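Local coordinates for DNA polymerase III subunit beta (PDB 4S3I), which tethers DNA polymerases and other proteins to DNA, conferring processivity on them during replication, at residues 20-25 and 210-215; 137-142 and 170-175; 145-150 and 204-209; 177-182 and 323-328. One frame throughout, in Å; residues are numbered along the deposited sequence.

Contact 1: residues 20-25 and 210-215; sequences QAFLDK and LKLFYE
The junction between the N-terminal and central domains of the DNA-encircling ring is bridged here by two pairs, Ala21 with Lys211 and Phe22 with Leu212, which join the loop after helix 9-19 to the C-terminal end of helix 203-212. The main chains stay well apart: Ala21 CA and Lys211 CA, the nearest such atoms, are separated by 9.9 Å, and no hydrogen bond crosses between 20-25 and 210-215. Ala21 points its methyl at the helix, while Lys211, extended beyond CG, brings NZ to 3.8 Å from Ala21 CB. A methyl offers no acceptor, so this is a van der Waals touch; the ammonium group has its salt-bridge partner in Glu208 of the same helix. Deeper in, the buried Phe22 and Leu212 arrive from opposite directions, and Leu212 CD1 lies at the edge of the Phe22 ring, near its plane, 3.9 Å from Phe22 CZ. Leu55 touches both side chains, and Phe235 also touches Leu212; their strands, 53-60 and 233-238, are neighbours in one sheet that runs through the domain boundary. The loop itself is tied at the carbonyl of Gln20, which accepts from two donors on opposite faces of its plane: Leu23 N at 3.2 Å from Gln20 O, and Lys25 NZ, 2.8 Å from the same oxygen and raised 46° out of the carbonyl plane.

Contact 2: residues 137-142 and 170-175; sequences VDAFKK and LSVVGT
This is a buried, wholly apolar helix-on-sheet contact inside the central domain, where Ala139 and Phe140 of helix 135-143 rest on Val172 of strand 169-175. One branch of the valine does the touching. Val172 presents CG1, the methyl held anti to the backbone N (chi1 -177°), to the helix, 4.2 Å from Ala139 CB and 4.0 Å from Phe140 CE1. Ala139 faces the strand directly, and, consistent with its small side chain, the backbones come to 7.0 Å between Ala139 CA and Val172 CA. Phe140 leaves the helix in the other direction, and its ring returns to meet the valine edge-on, CG1 lying near the ring plane; the two side chains cross at about a right angle. Ile159 and Met161 of the adjoining strand, with Leu206 and Ile209 of helix 203-212, also touch this ring, so it sits between two helices and the sheet. On another side of helix 135-143, Lys142 NZ and Asp138 OD2 form a 2.8 Å salt bridge, and both atoms also bond to the backbone of Ala365. Paired helices laid on antiparallel sheet are the hallmark of the domain fold repeated in the beta subunit family.

Contact 3: residues 145-150 and 204-209; sequences PVIEQT and RALLEI
Ile147 against Leu206 forms the firm half of this contact, and Gln149 against Arg204 and Leu207 the loose half; together they lay the loop after helix 135-143 along the start of helix 203-212. At the buried end, a chi1 of -160°, CG anti to the backbone N, carries the Leu206 methyls toward the loop, where Leu206 CD1 meets Ile147 CD1 at 4.0 Å, the side chains running aslant to each other. Ile159 of strand 158-164 touches both residues, closing a small apolar cluster beneath the loop, and the preceding residue of the loop, Val146, packs on Arg179 and Ser181 of strand 179-185. Towards solvent the packing gives way. Gln149 and its neighbours Glu148 and Thr150 are exposed and poorly ordered, so the positions of their atoms carry less weight. As modelled, the extended Gln149 side chain lies across the first turn of the helix, with Gln149 NE2 3.3 Å from Arg204 CA and 3.4 Å from Arg204 CB. Gln149 NE2 is equally 3.3 Å from Arg204 N, but both atoms are donors and no hydrogen bond results. The carbonyl end fares no better: Gln149 OE1 faces a methyl, Leu207 CD1, at 3.8 Å. Arg204 turns its own extended chain away from the glutamine, and its NH2 bonds to the backbone O of Ala21 in the N-terminal domain. Lys203 NZ donates to Ile147 O. The chemistry thus implies a loop fixed at Ile147 by apolar burial and this bond, whereas across to the helix Gln149 makes no hydrogen bond, and with its poor order the orientation of its amide is doubtful.

Contact 4: residues 177-182 and 323-328; sequences TKRLSY and NAKFFL
The start of strand 179-185 approaches the first turn of helix 324-332 most closely at Arg179 and Phe326, whose CA atoms are 7.7 Å apart; no direct hydrogen bond crosses. Side chains fill the interval. Arg179 leaves its strand with CG between the backbone N and the carbonyl carbon (chi1 45°), the crowded position, and then extends across the Phe326 ring. Guanidinium and ring lie nearly parallel, 16° apart, and offset, so that Phe326 CD1 lies over the centre of the guanidinium, 3.4 Å from Arg179 CZ. Over the same face, Arg179 CD makes a CH-pi contact, 3.9 Å from the Phe326 ring centroid. The opposite face carries Asn323 ND2, 3.5 Å above the ring plane, so Phe326 is sandwiched. Asn323 is also the N-cap: its OD1 accepts from Phe326 N at 2.9 Å with an angle of 164°, fixing the turn that bears the ring. A water in the guanidinium plane accepts from Arg179 NH1 and donates to Phe326 O, and Lys178 CB touches Phe326 CE2 at 3.5 Å. Lys325 NZ is 4.4 Å from Arg179 NH2, a like-charge approach probably offset by the salt bridges of Arg179 with Asp176 and Glu329. The arrangement belongs to the junction of the central and C-terminal domains, the region where beta subunits of this family typically receive the short binding motifs of partner proteins.

The contacts run across the central domain from one neighbour to the other. Contact 1 joins it to the N-terminal domain and contact 4 to the C-terminal domain, their centres about 27 Å apart without touching. Contacts 2 and 3 lie between them, about 11 Å apart centre to centre, and both are internal to the central domain. Helix 203-212 serves contacts 1 and 3, while adjacent strands 169-175 and 179-185 of one sheet carry contacts 2 and 4. Along the chain, contacts 2 and 3 fall within the span of contact 1, whereas contact 4 crosses that span. The central domain thus contributes to both domain junctions through shared elements, consistent with a continuous arc round DNA.

Contact 1: residues 20-25 and 210-215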
# COMPACT_ATOMS: atom_id res chain seq x y z
N GLN A 20 5.15 -0.12 18.59
CA GLN A 20 4.21 -1.10 18.05
C GLN A 20 4.92 -2.37 17.59
O GLN A 20 4.41 -3.47 17.79
CB GLN A 20 3.39 -0.49 16.91
CG GLN A 20 2.52 0.68 17.36
CD GLN A 20 1.50 0.27 18.40
OE1 GLN A 20 0.65 -0.59 18.13
NE2 GLN A 20 1.58 0.85 19.60
N ALA A 21 6.11 -2.22 17.02
CA ALA A 21 6.81 -3.35 16.43
C ALA A 21 7.29 -4.35 17.46
O ALA A 21 7.72 -5.46 17.11
CB ALA A 21 7.97 -2.88 15.57
N PHE A 22 7.24 -3.97 18.73
CA PHE A 22 7.77 -4.81 19.80
C PHE A 22 6.66 -5.47 20.61
O PHE A 22 6.92 -6.02 21.67
CB PHE A 22 8.67 -4.00 20.72
CG PHE A 22 9.84 -3.38 20.01
CD1 PHE A 22 11.09 -3.98 20.04
CD2 PHE A 22 9.68 -2.20 19.30
CE1 PHE A 22 12.17 -3.41 19.37
CE2 PHE A 22 10.77 -1.62 18.62
CZ PHE A 22 12.01 -2.24 18.66
N LEU A 23 5.44 -5.39 20.10
CA LEU A 23 4.29 -6.00 20.77
C LEU A 23 3.77 -7.17 19.96
O LEU A 23 3.75 -7.11 18.72
CB LEU A 23 3.16 -4.98 20.91
CG LEU A 23 3.52 -3.70 21.64
CD1 LEU A 23 2.41 -2.69 21.48
CD2 LEU A 23 3.76 -4.01 23.09
N ASP A 24 3.35 -8.22 20.64
CA ASP A 24 2.58 -9.25 19.97
C ASP A 24 1.12 -8.82 20.10
O ASP A 24 0.52 -8.96 21.16
CB ASP A 24 2.82 -10.61 20.64
CG ASP A 24 4.25 -11.10 20.44
OD1 ASP A 24 4.82 -10.77 19.38
OD2 ASP A 24 4.79 -11.80 21.33
N LYS A 25 0.58 -8.26 19.02
CA LYS A 25 -0.67 -7.50 19.11
C LYS A 25 -1.96 -8.30 19.00
O LYS A 25 -3.03 -7.80 19.35
CB LYS A 25 -0.66 -6.34 18.10
CG LYS A 25 0.42 -5.29 18.35
CD LYS A 25 0.50 -4.23 17.25
CE LYS A 25 1.28 -4.71 16.02
NZ LYS A 25 2.70 -5.09 16.35
N LEU A 210 16.81 0.01 11.85
CA LEU A 210 16.69 0.98 10.76
C LEU A 210 15.56 1.99 11.01
O LEU A 210 15.65 3.14 10.55
CB LEU A 210 16.50 0.27 9.42
CG LEU A 210 17.69 -0.55 8.94
CD1 LEU A 210 17.35 -1.27 7.63
CD2 LEU A 210 18.92 0.35 8.75
N LYS A 211 14.53 1.59 11.74
CA LYS A 211 13.42 2.52 12.00
C LYS A 211 13.76 3.47 13.14
O LYS A 211 13.18 4.55 13.24
CB LYS A 211 12.13 1.77 12.34
CG LYS A 211 11.67 0.73 11.35
CD LYS A 211 10.43 0.03 11.90
CE LYS A 211 10.29 -1.39 11.37
NZ LYS A 211 9.17 -2.12 12.04
N LEU A 212 14.70 3.08 13.99
CA LEU A 212 14.93 3.80 15.23
C LEU A 212 16.14 4.72 15.17
O LEU A 212 16.14 5.82 15.73
CB LEU A 212 15.11 2.82 16.39
CG LEU A 212 13.87 2.04 16.79
CD1 LEU A 212 14.22 0.85 17.67
CD2 LEU A 212 12.92 2.97 17.53
N PHE A 213 17.18 4.26 14.48
CA PHE A 213 18.48 4.91 14.63
C PHE A 213 19.06 5.35 13.30
O PHE A 213 18.75 4.78 12.27
CB PHE A 213 19.47 3.97 15.33
CG PHE A 213 19.01 3.50 16.69
CD1 PHE A 213 19.08 4.35 17.79
CD2 PHE A 213 18.51 2.22 16.87
CE1 PHE A 213 18.65 3.92 19.06
CE2 PHE A 213 18.09 1.77 18.12
CZ PHE A 213 18.15 2.63 19.22
N TYR A 214 19.90 6.37 13.34
CA TYR A 214 20.56 6.86 12.14
C TYR A 214 22.01 7.21 12.46
O TYR A 214 22.95 6.56 11.99
CB TYR A 214 19.79 8.07 11.59
CG TYR A 214 20.37 8.61 10.31
CD1 TYR A 214 20.34 7.86 9.14
CD2 TYR A 214 20.93 9.88 10.26
CE1 TYR A 214 20.87 8.36 7.96
CE2 TYR A 214 21.46 10.39 9.08
CZ TYR A 214 21.42 9.62 7.93
OH TYR A 214 21.94 10.11 6.76
N GLU A 215 22.21 8.22 13.30
CA GLU A 215 23.55 8.53 13.78
C GLU A 215 23.52 8.99 15.23
O GLU A 215 22.44 9.19 15.80
CB GLU A 215 24.22 9.58 12.89
CG GLU A 215 23.45 10.89 12.80
CD GLU A 215 24.11 11.88 11.86
OE1 GLU A 215 25.14 11.51 11.24
OE2 GLU A 215 23.61 13.02 11.73

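Contact 2: residues 137-142 and 170-175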
# COMPACT_ATOMS: atom_id res chain seq x y z
N VAL A 137 24.28 2.36 9.87
CA VAL A 137 22.94 2.05 9.38
C VAL A 137 22.89 2.05 7.85
O VAL A 137 22.02 1.43 7.24
CB VAL A 137 21.84 2.98 9.97
CG1 VAL A 137 21.98 3.07 11.49
CG2 VAL A 137 21.88 4.37 9.32
N ASP A 138 23.83 2.77 7.24
CA ASP A 138 23.96 2.75 5.79
C ASP A 138 24.36 1.34 5.35
O ASP A 138 23.78 0.77 4.44
CB ASP A 138 25.00 3.78 5.34
CG ASP A 138 25.04 3.95 3.82
OD1 ASP A 138 23.96 4.08 3.21
OD2 ASP A 138 26.15 3.94 3.24
N ALA A 139 25.36 0.78 6.03
CA ALA A 139 25.77 -0.59 5.79
C ALA A 139 24.61 -1.56 6.01
O ALA A 139 24.38 -2.47 5.22
CB ALA A 139 26.98 -0.96 6.68
N PHE A 140 23.88 -1.38 7.11
CA PHE A 140 22.75 -2.26 7.44
C PHE A 140 21.69 -2.19 6.33
O PHE A 140 21.19 -3.21 5.87
CB PHE A 140 22.11 -1.86 8.79
CG PHE A 140 22.90 -2.27 9.99
CD1 PHE A 140 24.03 -3.07 9.87
CD2 PHE A 140 22.50 -1.87 11.26
CE1 PHE A 140 24.76 -3.45 10.99
CE2 PHE A 140 23.22 -2.25 12.39
CZ PHE A 140 24.35 -3.04 12.26
N LYS A 141 21.34 -0.98 5.92
CA LYS A 141 20.28 -0.83 4.93
C LYS A 141 20.70 -1.41 3.58
O LYS A 141 19.89 -1.95 2.83
CB LYS A 141 19.89 0.64 4.79
CG LYS A 141 18.65 0.88 3.94
CD LYS A 141 18.60 2.31 3.41
CE LYS A 141 17.36 2.53 2.54
NZ LYS A 141 17.46 3.73 1.65
N LYS A 142 21.99 -1.31 3.28
CA LYS A 142 22.47 -1.74 1.96
C LYS A 142 22.58 -3.25 1.88
O LYS A 142 22.42 -3.85 0.82
CB LYS A 142 23.81 -1.06 1.64
CG LYS A 142 23.65 0.37 1.16
CD LYS A 142 25.00 1.09 1.01
CE LYS A 142 24.81 2.49 0.40
NZ LYS A 142 26.07 3.28 0.54
N LEU A 170 35.51 -2.39 11.59
CA LEU A 170 34.31 -3.18 11.78
C LEU A 170 33.87 -3.66 10.41
O LEU A 170 33.64 -2.85 9.50
CB LEU A 170 33.22 -2.32 12.42
CG LEU A 170 31.80 -2.89 12.41
CD1 LEU A 170 31.75 -4.21 13.19
CD2 LEU A 170 30.84 -1.88 13.01
N SER A 171 33.77 -4.97 10.25
CA SER A 171 33.27 -5.53 8.99
C SER A 171 31.81 -5.93 9.16
O SER A 171 31.42 -6.48 10.20
CB SER A 171 34.10 -6.73 8.55
OG SER A 171 35.47 -6.39 8.45
N VAL A 172 31.02 -5.64 8.14
CA VAL A 172 29.59 -5.91 8.15
C VAL A 172 29.30 -6.77 6.94
O VAL A 172 29.66 -6.40 5.81
CB VAL A 172 28.78 -4.61 8.14
CG1 VAL A 172 27.31 -4.90 8.23
CG2 VAL A 172 29.19 -3.70 9.31
N VAL A 173 28.69 -7.93 7.16
CA VAL A 173 28.51 -8.95 6.12
C VAL A 173 27.13 -9.59 6.18
O VAL A 173 26.65 -9.95 7.26
CB VAL A 173 29.54 -10.10 6.27
CG1 VAL A 173 29.49 -11.03 5.07
CG2 VAL A 173 30.96 -9.55 6.44
N GLY A 174 26.49 -9.73 5.02
CA GLY A 174 25.28 -10.52 4.91
C GLY A 174 25.44 -11.50 3.76
O GLY A 174 26.10 -11.18 2.77
N THR A 175 24.86 -12.69 3.87
CA THR A 175 24.83 -13.59 2.72
C THR A 175 23.64 -14.54 2.77
O THR A 175 23.11 -14.82 3.85
CB THR A 175 26.13 -14.42 2.61
OG1 THR A 175 25.98 -15.42 1.59
CG2 THR A 175 26.45 -15.10 3.92

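Contact 3: residues 145-150 and 204-209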
# COMPACT_ATOMS: atom_id res chain seq x y z
N PRO A 145 18.87 -6.51 2.13
CA PRO A 145 18.11 -7.29 1.14
C PRO A 145 18.68 -8.67 0.83
O PRO A 145 17.95 -9.50 0.31
CB PRO A 145 18.19 -6.43 -0.12
CG PRO A 145 18.37 -5.04 0.38
CD PRO A 145 19.21 -5.17 1.61
N VAL A 146 19.95 -8.92 1.12
CA VAL A 146 20.51 -10.23 0.78
C VAL A 146 20.23 -11.26 1.86
O VAL A 146 20.37 -12.46 1.64
CB VAL A 146 22.02 -10.17 0.47
CG1 VAL A 146 22.33 -9.00 -0.48
CG2 VAL A 146 22.82 -10.03 1.75
N ILE A 147 19.83 -10.78 3.04
CA ILE A 147 19.69 -11.66 4.20
C ILE A 147 18.30 -12.29 4.29
O ILE A 147 17.29 -11.58 4.27
CB ILE A 147 20.01 -10.91 5.50
CG1 ILE A 147 21.47 -10.47 5.48
CG2 ILE A 147 19.76 -11.78 6.72
CD1 ILE A 147 21.83 -9.49 6.59
N GLU A 148 18.28 -13.63 4.35
CA GLU A 148 17.05 -14.38 4.61
C GLU A 148 16.75 -14.33 6.11
O GLU A 148 17.49 -14.89 6.92
CB GLU A 148 17.19 -15.84 4.18
CG GLU A 148 17.15 -16.09 2.68
CD GLU A 148 17.37 -17.56 2.34
OE1 GLU A 148 18.04 -17.84 1.33
OE2 GLU A 148 16.87 -18.44 3.09
N GLN A 149 15.66 -13.66 6.46
CA GLN A 149 15.21 -13.57 7.85
C GLN A 149 14.81 -14.95 8.34
O GLN A 149 15.36 -15.47 9.31
CB GLN A 149 14.01 -12.64 7.92
CG GLN A 149 13.56 -12.27 9.32
CD GLN A 149 12.79 -10.97 9.33
OE1 GLN A 149 12.42 -10.44 8.27
NE2 GLN A 149 12.55 -10.43 10.52
N THR A 150 13.85 -15.53 7.64
CA THR A 150 13.39 -16.88 7.92
C THR A 150 14.35 -17.93 7.37
O THR A 150 13.93 -19.03 7.00
CB THR A 150 12.00 -17.14 7.30
OG1 THR A 150 12.13 -18.04 6.18
CG2 THR A 150 11.36 -15.84 6.82
N ARG A 204 15.32 -9.36 12.04
CA ARG A 204 14.25 -8.56 12.63
C ARG A 204 14.83 -7.37 13.36
O ARG A 204 14.36 -6.24 13.21
CB ARG A 204 13.40 -9.39 13.60
CG ARG A 204 12.28 -8.58 14.24
CD ARG A 204 11.73 -9.24 15.48
NE ARG A 204 10.70 -8.41 16.13
CZ ARG A 204 9.97 -8.81 17.16
NH1 ARG A 204 10.14 -10.03 17.65
NH2 ARG A 204 9.06 -8.00 17.69
N ALA A 205 15.87 -7.63 14.15
CA ALA A 205 16.55 -6.58 14.89
C ALA A 205 17.11 -5.55 13.92
O ALA A 205 16.99 -4.33 14.13
CB ALA A 205 17.68 -7.16 15.75
N LEU A 206 17.73 -6.04 12.85
CA LEU A 206 18.27 -5.16 11.81
C LEU A 206 17.20 -4.19 11.32
O LEU A 206 17.39 -2.97 11.30
CB LEU A 206 18.83 -6.00 10.65
CG LEU A 206 19.84 -5.36 9.68
CD1 LEU A 206 20.32 -6.39 8.66
CD2 LEU A 206 19.30 -4.15 8.95
N LEU A 207 16.06 -4.74 10.93
CA LEU A 207 14.99 -3.91 10.39
C LEU A 207 14.45 -2.93 11.42
O LEU A 207 14.19 -1.77 11.10
CB LEU A 207 13.89 -4.80 9.82
CG LEU A 207 14.36 -5.65 8.64
CD1 LEU A 207 13.36 -6.75 8.30
CD2 LEU A 207 14.62 -4.75 7.42
N GLU A 208 14.31 -3.37 12.67
CA GLU A 208 13.91 -2.44 13.72
C GLU A 208 14.93 -1.32 13.94
O GLU A 208 14.56 -0.15 14.06
CB GLU A 208 13.61 -3.18 15.04
CG GLU A 208 12.49 -4.21 14.94
CD GLU A 208 11.23 -3.66 14.27
OE1 GLU A 208 10.97 -2.44 14.34
OE2 GLU A 208 10.48 -4.47 13.66
N ILE A 209 16.21 -1.68 13.99
CA ILE A 209 17.27 -0.67 14.13
C ILE A 209 17.14 0.42 13.07
O ILE A 209 17.33 1.61 13.35
CB ILE A 209 18.67 -1.31 14.05
CG1 ILE A 209 18.97 -2.02 15.36
CG2 ILE A 209 19.75 -0.25 13.80
CD1 ILE A 209 19.96 -3.16 15.22

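Contact 4: residues 177-182 and 323-328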
# COMPACT_ATOMS: atom_id res chain seq x y z
N THR A 177 23.95 -17.39 0.59
CA THR A 177 24.62 -18.47 -0.16
C THR A 177 24.66 -18.36 -1.69
O THR A 177 25.45 -19.06 -2.33
CB THR A 177 24.11 -19.90 0.22
OG1 THR A 177 22.76 -20.07 -0.24
CG2 THR A 177 24.20 -20.10 1.73
N LYS A 178 23.81 -17.51 -2.27
CA LYS A 178 23.88 -17.24 -3.71
C LYS A 178 24.70 -15.97 -3.93
O LYS A 178 25.30 -15.76 -5.00
CB LYS A 178 22.49 -17.02 -4.30
CG LYS A 178 21.56 -18.23 -4.27
CD LYS A 178 22.17 -19.42 -4.99
CE LYS A 178 21.11 -20.44 -5.40
NZ LYS A 178 20.62 -20.22 -6.79
N ARG A 179 24.70 -15.12 -2.92
CA ARG A 179 25.37 -13.84 -2.99
C ARG A 179 25.79 -13.43 -1.59
O ARG A 179 25.28 -13.95 -0.59
CB ARG A 179 24.44 -12.78 -3.58
CG ARG A 179 23.05 -12.85 -2.99
CD ARG A 179 22.16 -11.78 -3.52
NE ARG A 179 20.80 -11.94 -3.01
CZ ARG A 179 19.86 -11.00 -3.10
NH1 ARG A 179 20.15 -9.85 -3.70
NH2 ARG A 179 18.65 -11.21 -2.61
N LEU A 180 26.74 -12.51 -1.53
CA LEU A 180 27.35 -12.12 -0.28
C LEU A 180 27.69 -10.65 -0.43
O LEU A 180 28.32 -10.26 -1.42
CB LEU A 180 28.61 -12.95 -0.04
CG LEU A 180 29.46 -12.65 1.19
CD1 LEU A 180 29.90 -13.95 1.84
CD2 LEU A 180 30.66 -11.82 0.80
N SER A 181 27.22 -9.84 0.51
CA SER A 181 27.52 -8.41 0.49
C SER A 181 28.27 -8.08 1.74
O SER A 181 27.96 -8.59 2.83
CB SER A 181 26.24 -7.58 0.40
OG SER A 181 25.64 -7.72 -0.87
N TYR A 182 29.28 -7.23 1.60
CA TYR A 182 30.14 -6.90 2.72
C TYR A 182 30.63 -5.47 2.65
O TYR A 182 30.58 -4.83 1.59
CB TYR A 182 31.34 -7.85 2.78
CG TYR A 182 32.28 -7.71 1.60
CD1 TYR A 182 32.10 -8.47 0.46
CD2 TYR A 182 33.36 -6.83 1.64
CE1 TYR A 182 32.95 -8.37 -0.62
CE2 TYR A 182 34.22 -6.71 0.56
CZ TYR A 182 34.00 -7.48 -0.57
OH TYR A 182 34.85 -7.38 -1.65
N ASN A 323 21.56 -13.41 -12.48
CA ASN A 323 20.25 -13.28 -11.85
C ASN A 323 19.90 -11.79 -11.83
O ASN A 323 20.64 -10.97 -11.28
CB ASN A 323 20.26 -13.88 -10.44
CG ASN A 323 18.93 -13.71 -9.69
OD1 ASN A 323 18.42 -12.60 -9.55
ND2 ASN A 323 18.40 -14.82 -9.18
N ALA A 324 18.76 -11.45 -12.44
CA ALA A 324 18.41 -10.05 -12.65
C ALA A 324 18.20 -9.32 -11.32
O ALA A 324 18.77 -8.25 -11.07
CB ALA A 324 17.16 -9.95 -13.53
N LYS A 325 17.37 -9.91 -10.46
CA LYS A 325 17.11 -9.33 -9.14
C LYS A 325 18.39 -9.15 -8.33
O LYS A 325 18.58 -8.11 -7.70
CB LYS A 325 16.11 -10.21 -8.37
CG LYS A 325 15.97 -9.84 -6.89
CD LYS A 325 15.27 -10.98 -6.14
CE LYS A 325 14.99 -10.63 -4.68
NZ LYS A 325 14.49 -11.82 -3.93
N PHE A 326 19.28 -10.14 -8.34
CA PHE A 326 20.50 -9.98 -7.54
C PHE A 326 21.35 -8.84 -8.09
O PHE A 326 21.88 -8.01 -7.35
CB PHE A 326 21.35 -11.26 -7.52
CG PHE A 326 20.68 -12.45 -6.87
CD1 PHE A 326 19.46 -12.31 -6.21
CD2 PHE A 326 21.27 -13.70 -6.93
CE1 PHE A 326 18.84 -13.41 -5.62
CE2 PHE A 326 20.66 -14.80 -6.34
CZ PHE A 326 19.45 -14.66 -5.69
N PHE A 327 21.47 -8.80 -9.41
CA PHE A 327 22.29 -7.78 -10.04
C PHE A 327 21.72 -6.42 -9.70
O PHE A 327 22.45 -5.49 -9.35
CB PHE A 327 22.30 -8.00 -11.56
CG PHE A 327 23.55 -7.49 -12.24
CD1 PHE A 327 23.75 -6.12 -12.43
CD2 PHE A 327 24.52 -8.38 -12.70
CE1 PHE A 327 24.90 -5.63 -13.08
CE2 PHE A 327 25.68 -7.91 -13.34
CZ PHE A 327 25.87 -6.52 -13.53
N LEU A 328 20.40 -6.28 -9.81
CA LEU A 328 19.77 -5.00 -9.51
C LEU A 328 20.00 -4.62 -8.06
O LEU A 328 20.32 -3.47 -7.76
CB LEU A 328 18.26 -5.05 -9.80
CG LEU A 328 17.87 -4.94 -11.26
CD1 LEU A 328 16.35 -5.12 -11.43
CD2 LEU A 328 18.32 -3.59 -11.82
O HOH W 1 22.77 -8.93 -4.72